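Local atomic coordinates of glyoxylate-induced Protein (Pseudomonas aeruginosa, PDB entry 1SQ4), a protein that is of uncertain function but carries two cupin domains and may act as a ureidoglycine aminohydrolase. Residues 5-9 with 217-221; 65-69 with 140-144; 74-80 with 129-135; 163-167 with 178-182; 202-208 with 246-252. All coordinates share one frame; numbering follows the deposited sequence.

Contact 1 starts near the N terminus, at 5-9, and closes on strand 212-220. This long loop contains contacts 2, 3 and 4. Contact 2 opens at 65-69 and closes at 140-144, joining neighbouring strands of the first cupin domain. Contact 3 is nested inside it and joins the corner at 74-80 to the loop 129-135 in the same domain. Contact 4 follows and closes a short loop between antiparallel strands 167-168 and 176-179, at the edge of the sheet that also holds strand 212-220. Contact 5 opens at 202-208, before contact 1 closes, and ends at 246-252, so contacts 1 and 5 cross. Contacts 3 and 5 lie on opposite sides of the chain's centre, about 38 Å between centres.

Contact 1 (5-9 with 217-221); sequences SYYAP and YVLEG
Y6, Y7, L219 and Y217 make the close-packed part of this contact, with L219 and Y217 buried. CD1 of the Y6 ring lies 4.0 Å from CD1 of L219, and the two side chains cross obliquely. The L219 side chain also reaches F95 and L261, and Y6 packs on V97. The phenol end of Y6 leads out of the pair and bonds to E161. A single backbone bond holds the segments: Y7 N gives its hydrogen to L219 O at 3.1 Å, with an angle of 155° at the hydrogen. Y7 CG stands anti to the backbone N (chi1 170°), which carries the ring to the hydroxyl of Y217. There its edge meets that hydroxyl, with Y7 CD1 at 3.5 Å from Y217 OH and the two side chains nearly at right angles. L219 and E220 both face R259 and form a classic beta bulge near the end of strand 212-220. Y6 is the residue nearest L219 of this bulge. The N-terminal segment lies at the seam of the two cupin domains, because P9 touches I72 and A8 touches V97 of the first domain's sheet, while Y217 also reaches I72 and Q70. The other end of the contact is loose. S5 is exposed and E220 partly so. Here S5 OG donates to E220 OE2 at 2.9 Å. The hydroxyl approaches from above the carboxylate, 60° out of its plane. E220 reaches it with an extended chain, and its aliphatic part passes close to S5 O.

Contact 2 (65-69 with 140-144); sequences AETFS and WIRKH
S69 and R142 form an antiparallel hydrogen-bonded pair where strand 69-76 begins beside strand 136-144, in the six-stranded sheet of the first cupin domain. The pair is closed on both sides: R142 N gives to S69 O at 2.7 Å and S69 N gives to R142 O at 3.0 Å. The first bond is nearly straight (170°), the second more bent (141°). S69 OG lies at the edge of the R142 guanidinium, in its plane, and 3.3 Å from R142 CB. R142 NH2 forms a salt bridge with E85. Beside the pair, the F68 ring lies against the aliphatic chain of K143, with F68 CE1 3.5 Å from K143 CD. F68 CD1 reaches I141 CG2 at 4.2 Å, and the ring meets Y263 of strand 258-265 edge-to-face. Beyond the pair, one water accepts from H144 N and donates to T67 O, so it continues the link where the backbones diverge. T67 packs on T273 of a second subunit, and H144 ND1 bonds to T273 O of that subunit. K143 NZ donates to H144 O and pairs with D190. All the touching residues are buried. The charged ends of R142 and K143 are therefore probably stabilised by their acidic partners, while their aliphatic parts do the packing.

Contact 3 (74-80 with 129-135); sequences ELAPNGG and RNTTGQH
A type II turn, A76 to G79, makes the corner where strand 69-76 leaves one sheet of the first cupin domain and strand 79-81 enters another. Loop 129-135 wraps around this corner. P77 and N78 are the central residues of the turn, and G79 N closes it on A76 O. N78 N then donates to N130 O at 2.8 Å. G79 O accepts from N130 N at 2.8 Å. G80 pairs with R129 as an antiparallel non-hydrogen-bonded pair, and with no side chain on G80 the two CA atoms come within 4.3 Å. The R129 side chain bends at chi2 and chi3 and folds back over the turn. Its NH2 donates to N78 O at 2.8 Å, tilted out of the guanidinium plane, while one guanidinium face lies against G80. NH2 also forms a salt bridge with D50. At the other end A76 makes a CH-pi contact with H135: A76 CA stands over the ring face, 4.0 Å from the H135 ring centroid and only 8° off the ring normal. P77 CD meets the ring obliquely. H135 ND1 donates to E74 OE1 at 3.3 Å, almost in the ring plane and on the anti side, 22° out of the carboxylate plane. E74 OE2 is held by R53, its stronger partner. T132 OG1 accepts from Q134 N in an ST turn, in the part of the loop that packs on P77. The corner joins two sheets of the beta-barrel (jelly-roll) fold of the cupins.

Contact 4 (163-167 with 178-182); sequences DIQPL and TTRFV. With SCN (thiocyanate ion), chain D.
L167 and T178 exchange both backbone bonds across this contact. L167 N donates to T178 O at 2.6 Å, and T178 N donates to L167 O at 2.8 Å. Neither bond is straight: the angles at the hydrogen are 142° and 153°. The NH and C=O of L167 and T178 are thus satisfied by each other. At the next residue, T179 pairs by backbone bonds with I195 on the strand on the far side. The P166 ring lies beside T179, with P166 CB 4.2 Å from T179 CG2, and P166 offers no NH. Strands 167-168 and 176-179 are antiparallel neighbours, and 167-168 is outermost within this chain in the eight-stranded sheet that also holds strand 212-220. Residues 163-166 lead into this edge strand. Here the polar end of R180 is taken up by a thiocyanate ion, probably from the crystallisation liquor: R180 NH2 donates to the thiocyanate N at 3.0 Å, at the guanidinium edge. R180 stays extended from CG to NE, and L167 CD1 lies over one face of its guanidinium. T178 CG2 touches the ion's carbon at 3.8 Å. Further on, I164 turns its CB toward 178-182. Its CG2 reaches R180 O. I164 CD1 lies 3.4 Å from F181 CD1, and these two side chains cross nearly at right angles. F181 also stacks with Y117.

Contact 5 (202-208 with 246-252); sequences GVIPFAE and CPQACYS
V203 is the first side chain of 202-208 to meet 246-252. Its two methyls lie against the Y251 ring and approach it obliquely. V203 CG1 comes up to Y251 CD1, and V203 CG2 is nearest to Y251 CE1, at 3.2 Å. I204 follows in a hydrogen-bonded antiparallel pair with C250. I204 N donates to C250 O at 2.9 Å, and C250 N donates to I204 O at 2.9 Å. This pair joins strand 203-204 of the second cupin domain, weakly bonded and outermost in its sheet within this chain, to strand 248-251. The I204 and C250 side chains lie on one face of the sheet, with I204 CB to C250 CB at 4.1 Å, and both pack on F198. P205 and F206 then leave the strand. F206 lies out beside R39 of the fourth subunit, with which it makes a cation-pi contact. A207 comes back: A207 N donates to Q248 O at 2.6 Å in a nearly straight bond (167°), and A207 CB faces C250 CB at 4.2 Å. E208 ends the segment. Its chain, bent at chi2, crosses the Q248 side chain at about a right angle, and the carboxylate and amide planes are 85° apart. Q248 NE2 makes a weak hydrogen bond to E208 OE2, at 3.3 Å. Q248 OE1 has its own partner in Y225 OH. The rotation of the Q248 amide is probably set mainly by Y225, with E208 adding a weak bond.

Contact 1 (5-9 with 217-221)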
# COMPACT_ATOMS: atom_id res chain seq x y z
N SER A 5 28.79 23.57 17.76
CA SER A 5 27.46 24.15 17.87
C SER A 5 26.43 23.08 18.16
O SER A 5 26.62 21.91 17.84
CB SER A 5 27.07 24.84 16.57
OG SER A 5 26.86 23.87 15.55
N TYR A 6 25.32 23.49 18.77
CA TYR A 6 24.26 22.55 19.08
C TYR A 6 22.91 23.23 18.89
O TYR A 6 22.72 24.37 19.29
CB TYR A 6 24.40 22.06 20.51
CG TYR A 6 25.79 21.64 20.90
CD1 TYR A 6 26.30 20.38 20.56
CD2 TYR A 6 26.60 22.49 21.63
CE1 TYR A 6 27.58 19.98 20.97
CE2 TYR A 6 27.87 22.12 22.04
CZ TYR A 6 28.36 20.87 21.72
OH TYR A 6 29.61 20.54 22.18
N TYR A 7 21.99 22.53 18.25
CA TYR A 7 20.67 23.10 18.02
C TYR A 7 19.87 23.04 19.31
O TYR A 7 20.01 22.11 20.11
CB TYR A 7 19.94 22.33 16.92
CG TYR A 7 18.48 22.71 16.80
CD1 TYR A 7 17.51 22.13 17.61
CD2 TYR A 7 18.07 23.66 15.86
CE1 TYR A 7 16.16 22.48 17.49
CE2 TYR A 7 16.72 24.02 15.74
CZ TYR A 7 15.77 23.42 16.55
OH TYR A 7 14.44 23.74 16.41
N ALA A 8 19.03 24.06 19.51
CA ALA A 8 18.18 24.16 20.69
C ALA A 8 16.85 24.82 20.33
O ALA A 8 16.82 25.91 19.77
CB ALA A 8 18.88 24.95 21.78
N PRO A 9 15.73 24.16 20.66
CA PRO A 9 14.39 24.67 20.38
C PRO A 9 14.21 26.01 21.05
O PRO A 9 14.84 26.29 22.07
CB PRO A 9 13.48 23.63 21.02
CG PRO A 9 14.31 22.40 21.05
CD PRO A 9 15.65 22.92 21.45
N TYR A 217 19.03 11.90 18.24
CA TYR A 217 18.63 13.30 18.19
C TYR A 217 19.72 14.08 17.47
O TYR A 217 20.82 14.23 17.99
CB TYR A 217 18.42 13.87 19.60
CG TYR A 217 17.96 15.31 19.60
CD1 TYR A 217 18.84 16.35 19.32
CD2 TYR A 217 16.62 15.63 19.82
CE1 TYR A 217 18.40 17.66 19.26
CE2 TYR A 217 16.17 16.95 19.76
CZ TYR A 217 17.08 17.96 19.48
OH TYR A 217 16.66 19.27 19.43
N VAL A 218 19.42 14.57 16.28
CA VAL A 218 20.43 15.29 15.52
C VAL A 218 20.80 16.61 16.19
O VAL A 218 19.97 17.52 16.29
CB VAL A 218 19.96 15.55 14.08
CG1 VAL A 218 21.09 16.11 13.26
CG2 VAL A 218 19.44 14.26 13.48
N LEU A 219 22.04 16.71 16.64
CA LEU A 219 22.53 17.92 17.29
C LEU A 219 23.03 18.95 16.28
O LEU A 219 22.89 20.15 16.49
CB LEU A 219 23.67 17.60 18.27
CG LEU A 219 23.29 16.94 19.59
CD1 LEU A 219 24.52 16.77 20.46
CD2 LEU A 219 22.24 17.78 20.31
N GLU A 220 23.61 18.47 15.19
CA GLU A 220 24.16 19.37 14.20
C GLU A 220 24.27 18.75 12.83
O GLU A 220 24.54 17.56 12.70
CB GLU A 220 25.54 19.81 14.66
CG GLU A 220 26.35 20.51 13.62
CD GLU A 220 27.76 20.77 14.11
OE1 GLU A 220 28.36 19.82 14.67
OE2 GLU A 220 28.26 21.90 13.93
N GLY A 221 24.06 19.57 11.81
CA GLY A 221 24.18 19.10 10.45
C GLY A 221 22.90 18.62 9.80
O GLY A 221 21.80 18.74 10.33

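Contact 2 (65-69 with 140-144)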
# COMPACT_ATOMS: atom_id res chain seq x y z
N ALA A 65 8.57 0.88 24.07
CA ALA A 65 9.16 2.21 23.97
C ALA A 65 8.89 3.03 25.23
O ALA A 65 8.54 4.21 25.15
CB ALA A 65 8.61 2.93 22.76
N GLU A 66 9.06 2.41 26.39
CA GLU A 66 8.85 3.10 27.64
C GLU A 66 10.09 2.96 28.49
O GLU A 66 10.05 3.16 29.69
CB GLU A 66 7.66 2.51 28.37
CG GLU A 66 6.41 2.39 27.53
CD GLU A 66 5.29 1.77 28.31
OE1 GLU A 66 4.81 2.41 29.28
OE2 GLU A 66 4.89 0.62 27.97
N THR A 67 11.21 2.60 27.87
CA THR A 67 12.44 2.44 28.63
C THR A 67 13.06 3.79 28.95
O THR A 67 13.47 4.05 30.08
CB THR A 67 13.48 1.61 27.87
OG1 THR A 67 12.97 0.30 27.64
CG2 THR A 67 14.76 1.53 28.66
N PHE A 68 13.13 4.65 27.95
CA PHE A 68 13.73 5.96 28.14
C PHE A 68 12.72 7.09 28.07
O PHE A 68 11.61 6.94 27.57
CB PHE A 68 14.81 6.21 27.07
CG PHE A 68 16.07 5.40 27.27
CD1 PHE A 68 16.93 5.68 28.32
CD2 PHE A 68 16.40 4.40 26.38
CE1 PHE A 68 18.13 4.97 28.49
CE2 PHE A 68 17.59 3.68 26.53
CZ PHE A 68 18.46 3.97 27.59
N SER A 69 13.14 8.22 28.61
CA SER A 69 12.33 9.42 28.60
C SER A 69 13.35 10.53 28.33
O SER A 69 14.44 10.55 28.90
CB SER A 69 11.62 9.60 29.94
OG SER A 69 12.19 10.64 30.71
N TRP A 140 17.46 16.14 29.00
CA TRP A 140 17.40 15.35 30.21
C TRP A 140 16.89 13.95 29.85
O TRP A 140 15.71 13.76 29.55
CB TRP A 140 16.48 16.04 31.22
CG TRP A 140 16.35 15.40 32.58
CD1 TRP A 140 17.06 14.33 33.06
CD2 TRP A 140 15.41 15.75 33.61
NE1 TRP A 140 16.60 13.99 34.32
CE2 TRP A 140 15.58 14.84 34.67
CE3 TRP A 140 14.42 16.74 33.72
CZ2 TRP A 140 14.82 14.89 35.84
CZ3 TRP A 140 13.65 16.78 34.89
CH2 TRP A 140 13.86 15.86 35.92
N ILE A 141 17.79 12.99 29.86
CA ILE A 141 17.44 11.63 29.53
C ILE A 141 17.29 10.77 30.79
O ILE A 141 18.22 10.67 31.59
CB ILE A 141 18.52 11.06 28.60
CG1 ILE A 141 18.65 11.95 27.38
CG2 ILE A 141 18.15 9.66 28.19
CD1 ILE A 141 19.85 11.68 26.52
N ARG A 142 16.12 10.16 30.95
CA ARG A 142 15.84 9.34 32.13
C ARG A 142 15.59 7.87 31.87
O ARG A 142 15.12 7.48 30.80
CB ARG A 142 14.62 9.90 32.89
CG ARG A 142 14.85 11.28 33.49
CD ARG A 142 13.56 11.95 33.94
NE ARG A 142 13.00 11.45 35.20
CZ ARG A 142 11.99 10.60 35.29
NH1 ARG A 142 11.41 10.14 34.19
NH2 ARG A 142 11.53 10.23 36.48
N LYS A 143 15.91 7.05 32.87
CA LYS A 143 15.70 5.61 32.79
C LYS A 143 15.78 4.99 34.17
O LYS A 143 16.54 5.44 35.01
CB LYS A 143 16.75 4.94 31.91
CG LYS A 143 16.69 3.40 31.91
CD LYS A 143 17.96 2.83 31.31
CE LYS A 143 17.96 1.31 31.14
NZ LYS A 143 17.56 0.51 32.33
N HIS A 144 14.99 3.96 34.39
CA HIS A 144 15.06 3.30 35.67
C HIS A 144 16.32 2.44 35.60
O HIS A 144 16.48 1.60 34.70
CB HIS A 144 13.82 2.44 35.90
CG HIS A 144 12.61 3.22 36.30
ND1 HIS A 144 11.33 2.74 36.14
CD2 HIS A 144 12.48 4.44 36.88
CE1 HIS A 144 10.46 3.62 36.61
NE2 HIS A 144 11.13 4.66 37.06
O HOH W 1 13.01 2.43 32.34
O HOH W 2 13.59 12.95 30.43

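Contact 3 (74-80 with 129-135)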
# COMPACT_ATOMS: atom_id res chain seq x y z
N GLU A 74 13.99 24.25 29.09
CA GLU A 74 14.38 25.62 28.91
C GLU A 74 14.17 26.34 30.23
O GLU A 74 13.04 26.46 30.73
CB GLU A 74 13.51 26.26 27.81
CG GLU A 74 13.65 27.77 27.67
CD GLU A 74 12.66 28.38 26.67
OE1 GLU A 74 12.41 29.59 26.73
OE2 GLU A 74 12.13 27.65 25.80
N LEU A 75 15.26 26.81 30.82
CA LEU A 75 15.17 27.53 32.07
C LEU A 75 15.40 29.00 31.82
O LEU A 75 16.37 29.39 31.17
CB LEU A 75 16.21 27.06 33.07
CG LEU A 75 16.08 25.60 33.47
CD1 LEU A 75 17.22 25.25 34.39
CD2 LEU A 75 14.73 25.38 34.12
N ALA A 76 14.49 29.81 32.33
CA ALA A 76 14.61 31.24 32.20
C ALA A 76 15.54 31.65 33.32
O ALA A 76 15.83 30.85 34.22
CB ALA A 76 13.26 31.89 32.38
N PRO A 77 16.02 32.89 33.28
CA PRO A 77 16.92 33.29 34.35
C PRO A 77 16.31 32.98 35.71
O PRO A 77 15.11 33.18 35.93
CB PRO A 77 17.09 34.78 34.10
CG PRO A 77 17.07 34.84 32.60
CD PRO A 77 15.90 33.94 32.26
N ASN A 78 17.15 32.46 36.61
CA ASN A 78 16.76 32.13 37.97
C ASN A 78 15.89 30.88 38.02
O ASN A 78 15.37 30.52 39.07
CB ASN A 78 16.03 33.32 38.60
CG ASN A 78 15.94 33.23 40.10
OD1 ASN A 78 16.96 33.20 40.79
ND2 ASN A 78 14.71 33.18 40.63
N GLY A 79 15.75 30.20 36.88
CA GLY A 79 14.95 28.99 36.83
C GLY A 79 15.68 27.75 37.30
O GLY A 79 16.91 27.75 37.43
N GLY A 80 14.93 26.68 37.54
CA GLY A 80 15.52 25.43 38.00
C GLY A 80 14.71 24.76 39.10
O GLY A 80 13.49 24.95 39.17
N ARG A 129 20.16 24.97 38.55
CA ARG A 129 19.71 26.34 38.61
C ARG A 129 20.36 27.14 37.50
O ARG A 129 21.48 26.84 37.06
CB ARG A 129 20.06 26.91 40.00
CG ARG A 129 19.61 28.34 40.25
CD ARG A 129 18.10 28.48 40.23
NE ARG A 129 17.45 27.74 41.31
CZ ARG A 129 16.13 27.63 41.43
NH1 ARG A 129 15.61 26.93 42.44
NH2 ARG A 129 15.32 28.19 40.55
N ASN A 130 19.63 28.14 37.01
CA ASN A 130 20.15 29.01 35.96
C ASN A 130 20.53 30.33 36.63
O ASN A 130 19.68 31.20 36.85
CB ASN A 130 19.08 29.27 34.89
CG ASN A 130 19.58 30.17 33.77
OD1 ASN A 130 18.83 30.52 32.85
ND2 ASN A 130 20.86 30.55 33.85
N THR A 131 21.83 30.46 36.95
CA THR A 131 22.34 31.66 37.62
C THR A 131 22.72 32.78 36.68
O THR A 131 23.23 33.79 37.13
CB THR A 131 23.59 31.36 38.50
OG1 THR A 131 24.65 30.88 37.67
CG2 THR A 131 23.28 30.34 39.57
N THR A 132 22.48 32.62 35.38
CA THR A 132 22.83 33.68 34.43
C THR A 132 21.62 34.54 34.08
O THR A 132 20.51 34.28 34.54
CB THR A 132 23.39 33.13 33.09
OG1 THR A 132 22.30 32.69 32.27
CG2 THR A 132 24.35 31.98 33.33
N GLY A 133 21.85 35.57 33.27
CA GLY A 133 20.78 36.46 32.87
C GLY A 133 20.19 36.01 31.55
O GLY A 133 19.25 36.62 31.03
N GLN A 134 20.75 34.95 30.99
CA GLN A 134 20.28 34.41 29.73
C GLN A 134 19.65 33.02 29.92
O GLN A 134 20.01 32.29 30.85
CB GLN A 134 21.44 34.30 28.75
CG GLN A 134 21.24 35.14 27.51
CD GLN A 134 21.35 36.61 27.82
OE1 GLN A 134 20.79 37.45 27.09
NE2 GLN A 134 22.07 36.94 28.89
N HIS A 135 18.71 32.67 29.04
CA HIS A 135 18.07 31.37 29.15
C HIS A 135 19.07 30.27 28.93
O HIS A 135 20.15 30.48 28.39
CB HIS A 135 16.95 31.23 28.13
CG HIS A 135 15.78 32.12 28.39
ND1 HIS A 135 14.50 31.80 27.99
CD2 HIS A 135 15.70 33.33 28.99
CE1 HIS A 135 13.68 32.77 28.34
NE2 HIS A 135 14.38 33.71 28.95

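Contact 4 (163-167 with 178-182)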
# COMPACT_ATOMS: atom_id res chain seq x y z
N ASP A 163 35.86 17.97 25.08
CA ASP A 163 37.11 17.63 25.72
C ASP A 163 37.38 16.14 25.56
O ASP A 163 38.39 15.61 26.01
CB ASP A 163 37.06 18.01 27.20
CG ASP A 163 36.90 19.52 27.41
OD1 ASP A 163 36.36 19.93 28.46
OD2 ASP A 163 37.32 20.30 26.52
N ILE A 164 36.46 15.45 24.90
CA ILE A 164 36.61 14.02 24.71
C ILE A 164 36.97 13.69 23.28
O ILE A 164 36.26 14.06 22.34
CB ILE A 164 35.31 13.28 25.08
CG1 ILE A 164 35.07 13.41 26.59
CG2 ILE A 164 35.40 11.83 24.67
CD1 ILE A 164 33.81 12.76 27.06
N GLN A 165 38.07 12.98 23.11
CA GLN A 165 38.50 12.61 21.77
C GLN A 165 37.62 11.47 21.26
O GLN A 165 37.56 10.39 21.85
CB GLN A 165 39.97 12.21 21.78
CG GLN A 165 40.73 12.55 20.49
CD GLN A 165 41.06 14.03 20.35
OE1 GLN A 165 40.17 14.89 20.28
NE2 GLN A 165 42.36 14.34 20.31
N PRO A 166 36.90 11.71 20.15
CA PRO A 166 36.03 10.70 19.57
C PRO A 166 36.76 9.48 19.05
O PRO A 166 37.79 9.60 18.40
CB PRO A 166 35.30 11.46 18.46
CG PRO A 166 36.26 12.55 18.10
CD PRO A 166 36.79 12.99 19.42
N LEU A 167 36.21 8.31 19.37
CA LEU A 167 36.77 7.04 18.95
C LEU A 167 36.35 6.83 17.50
O LEU A 167 35.18 6.59 17.22
CB LEU A 167 36.22 5.93 19.84
CG LEU A 167 36.83 4.54 19.72
CD1 LEU A 167 36.20 3.68 20.81
CD2 LEU A 167 36.58 3.93 18.34
N THR A 178 32.78 8.03 17.13
CA THR A 178 31.82 8.09 18.22
C THR A 178 32.48 8.63 19.48
O THR A 178 33.61 8.25 19.80
CB THR A 178 31.27 6.68 18.54
OG1 THR A 178 30.69 6.11 17.37
CG2 THR A 178 30.23 6.75 19.64
N THR A 179 31.79 9.50 20.20
CA THR A 179 32.34 10.02 21.44
C THR A 179 31.58 9.38 22.59
O THR A 179 30.36 9.49 22.67
CB THR A 179 32.20 11.54 21.52
OG1 THR A 179 31.41 11.89 22.67
CG2 THR A 179 31.56 12.09 20.26
N ARG A 180 32.31 8.70 23.47
CA ARG A 180 31.71 7.99 24.60
C ARG A 180 32.11 8.62 25.93
O ARG A 180 33.15 9.26 26.04
CB ARG A 180 32.15 6.53 24.56
CG ARG A 180 31.74 5.84 23.28
CD ARG A 180 32.38 4.48 23.14
NE ARG A 180 31.95 3.83 21.91
CZ ARG A 180 32.54 2.77 21.37
NH1 ARG A 180 33.60 2.23 21.95
NH2 ARG A 180 32.07 2.26 20.24
N PHE A 181 31.27 8.41 26.94
CA PHE A 181 31.52 8.99 28.25
C PHE A 181 31.69 7.94 29.32
O PHE A 181 31.85 8.25 30.50
CB PHE A 181 30.35 9.90 28.61
CG PHE A 181 30.05 10.93 27.57
CD1 PHE A 181 30.51 12.23 27.72
CD2 PHE A 181 29.34 10.58 26.42
CE1 PHE A 181 30.27 13.18 26.73
CE2 PHE A 181 29.10 11.52 25.43
CZ PHE A 181 29.56 12.83 25.59
N VAL A 182 31.66 6.68 28.89
CA VAL A 182 31.80 5.57 29.81
C VAL A 182 32.57 4.43 29.17
O VAL A 182 32.43 4.17 27.98
CB VAL A 182 30.42 5.06 30.25
CG1 VAL A 182 30.54 3.68 30.84
CG2 VAL A 182 29.84 6.01 31.27
S SCN D . 27.08 4.62 19.72
C SCN D . 28.32 3.47 19.65
N SCN D . 29.16 2.71 19.57

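Contact 5 (202-208 with 246-252)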
# COMPACT_ATOMS: atom_id res chain seq x y z
N GLY A 202 31.85 10.40 2.75
CA GLY A 202 30.98 9.65 1.87
C GLY A 202 29.83 8.92 2.53
O GLY A 202 29.22 9.40 3.50
N VAL A 203 29.53 7.75 1.98
CA VAL A 203 28.44 6.93 2.46
C VAL A 203 28.80 6.04 3.64
O VAL A 203 29.98 5.78 3.90
CB VAL A 203 27.92 6.01 1.33
CG1 VAL A 203 26.49 5.56 1.63
CG2 VAL A 203 28.01 6.74 -0.01
N ILE A 204 27.77 5.60 4.35
CA ILE A 204 27.92 4.71 5.49
C ILE A 204 26.83 3.66 5.40
O ILE A 204 25.77 3.80 6.01
CB ILE A 204 27.77 5.44 6.82
CG1 ILE A 204 28.78 6.58 6.91
CG2 ILE A 204 27.95 4.46 7.95
CD1 ILE A 204 28.36 7.81 6.13
N PRO A 205 27.09 2.59 4.65
CA PRO A 205 26.15 1.48 4.45
C PRO A 205 25.66 0.82 5.73
O PRO A 205 24.55 0.29 5.76
CB PRO A 205 26.92 0.53 3.55
CG PRO A 205 28.34 0.81 3.92
CD PRO A 205 28.37 2.30 3.98
N PHE A 206 26.47 0.83 6.77
CA PHE A 206 26.05 0.22 8.03
C PHE A 206 26.34 1.19 9.17
O PHE A 206 27.45 1.23 9.71
CB PHE A 206 26.77 -1.11 8.27
CG PHE A 206 26.52 -2.14 7.20
CD1 PHE A 206 27.25 -2.12 6.01
CD2 PHE A 206 25.55 -3.13 7.38
CE1 PHE A 206 27.01 -3.07 5.01
CE2 PHE A 206 25.31 -4.08 6.38
CZ PHE A 206 26.04 -4.05 5.20
N ALA A 207 25.34 1.99 9.53
CA ALA A 207 25.51 2.97 10.59
C ALA A 207 24.85 2.56 11.89
O ALA A 207 24.80 3.34 12.85
CB ALA A 207 24.98 4.32 10.13
N GLU A 208 24.32 1.34 11.92
CA GLU A 208 23.67 0.83 13.12
C GLU A 208 24.72 0.65 14.20
O GLU A 208 25.77 0.07 13.95
CB GLU A 208 22.97 -0.50 12.80
CG GLU A 208 22.09 -1.06 13.93
CD GLU A 208 20.87 -1.83 13.40
OE1 GLU A 208 21.05 -2.77 12.59
OE2 GLU A 208 19.72 -1.49 13.80
N CYS A 246 16.31 -2.53 12.97
CA CYS A 246 16.01 -1.59 11.90
C CYS A 246 17.30 -1.18 11.19
O CYS A 246 18.20 -0.61 11.81
CB CYS A 246 15.32 -0.35 12.46
SG CYS A 246 14.91 0.88 11.19
N PRO A 247 17.43 -1.47 9.89
CA PRO A 247 18.66 -1.10 9.17
C PRO A 247 18.93 0.41 9.22
O PRO A 247 18.00 1.22 9.19
CB PRO A 247 18.39 -1.60 7.76
CG PRO A 247 17.47 -2.76 7.98
CD PRO A 247 16.53 -2.23 9.01
N GLN A 248 20.21 0.78 9.30
CA GLN A 248 20.60 2.18 9.36
C GLN A 248 21.76 2.49 8.43
O GLN A 248 22.86 1.96 8.60
CB GLN A 248 21.01 2.55 10.77
CG GLN A 248 20.04 2.13 11.85
CD GLN A 248 20.50 2.61 13.21
OE1 GLN A 248 20.69 3.80 13.41
NE2 GLN A 248 20.68 1.69 14.15
N ALA A 249 21.53 3.36 7.47
CA ALA A 249 22.57 3.77 6.53
C ALA A 249 22.58 5.27 6.53
O ALA A 249 21.54 5.92 6.66
CB ALA A 249 22.25 3.26 5.15
N CYS A 250 23.76 5.85 6.39
CA CYS A 250 23.84 7.28 6.41
C CYS A 250 24.53 7.86 5.20
O CYS A 250 25.44 7.26 4.65
CB CYS A 250 24.54 7.73 7.69
SG CYS A 250 24.60 9.52 7.83
N TYR A 251 24.09 9.05 4.79
CA TYR A 251 24.67 9.71 3.64
C TYR A 251 24.89 11.16 4.03
O TYR A 251 24.15 12.04 3.60
CB TYR A 251 23.71 9.62 2.45
CG TYR A 251 24.38 9.51 1.09
CD1 TYR A 251 24.58 8.26 0.48
CD2 TYR A 251 24.81 10.65 0.42
CE1 TYR A 251 25.20 8.16 -0.77
CE2 TYR A 251 25.43 10.57 -0.83
CZ TYR A 251 25.63 9.33 -1.43
OH TYR A 251 26.27 9.26 -2.65
N SER A 252 25.90 11.42 4.85
CA SER A 252 26.18 12.78 5.28
C SER A 252 27.03 13.49 4.25
O SER A 252 28.24 13.24 4.14
CB SER A 252 26.92 12.77 6.61
OG SER A 252 28.18 12.15 6.45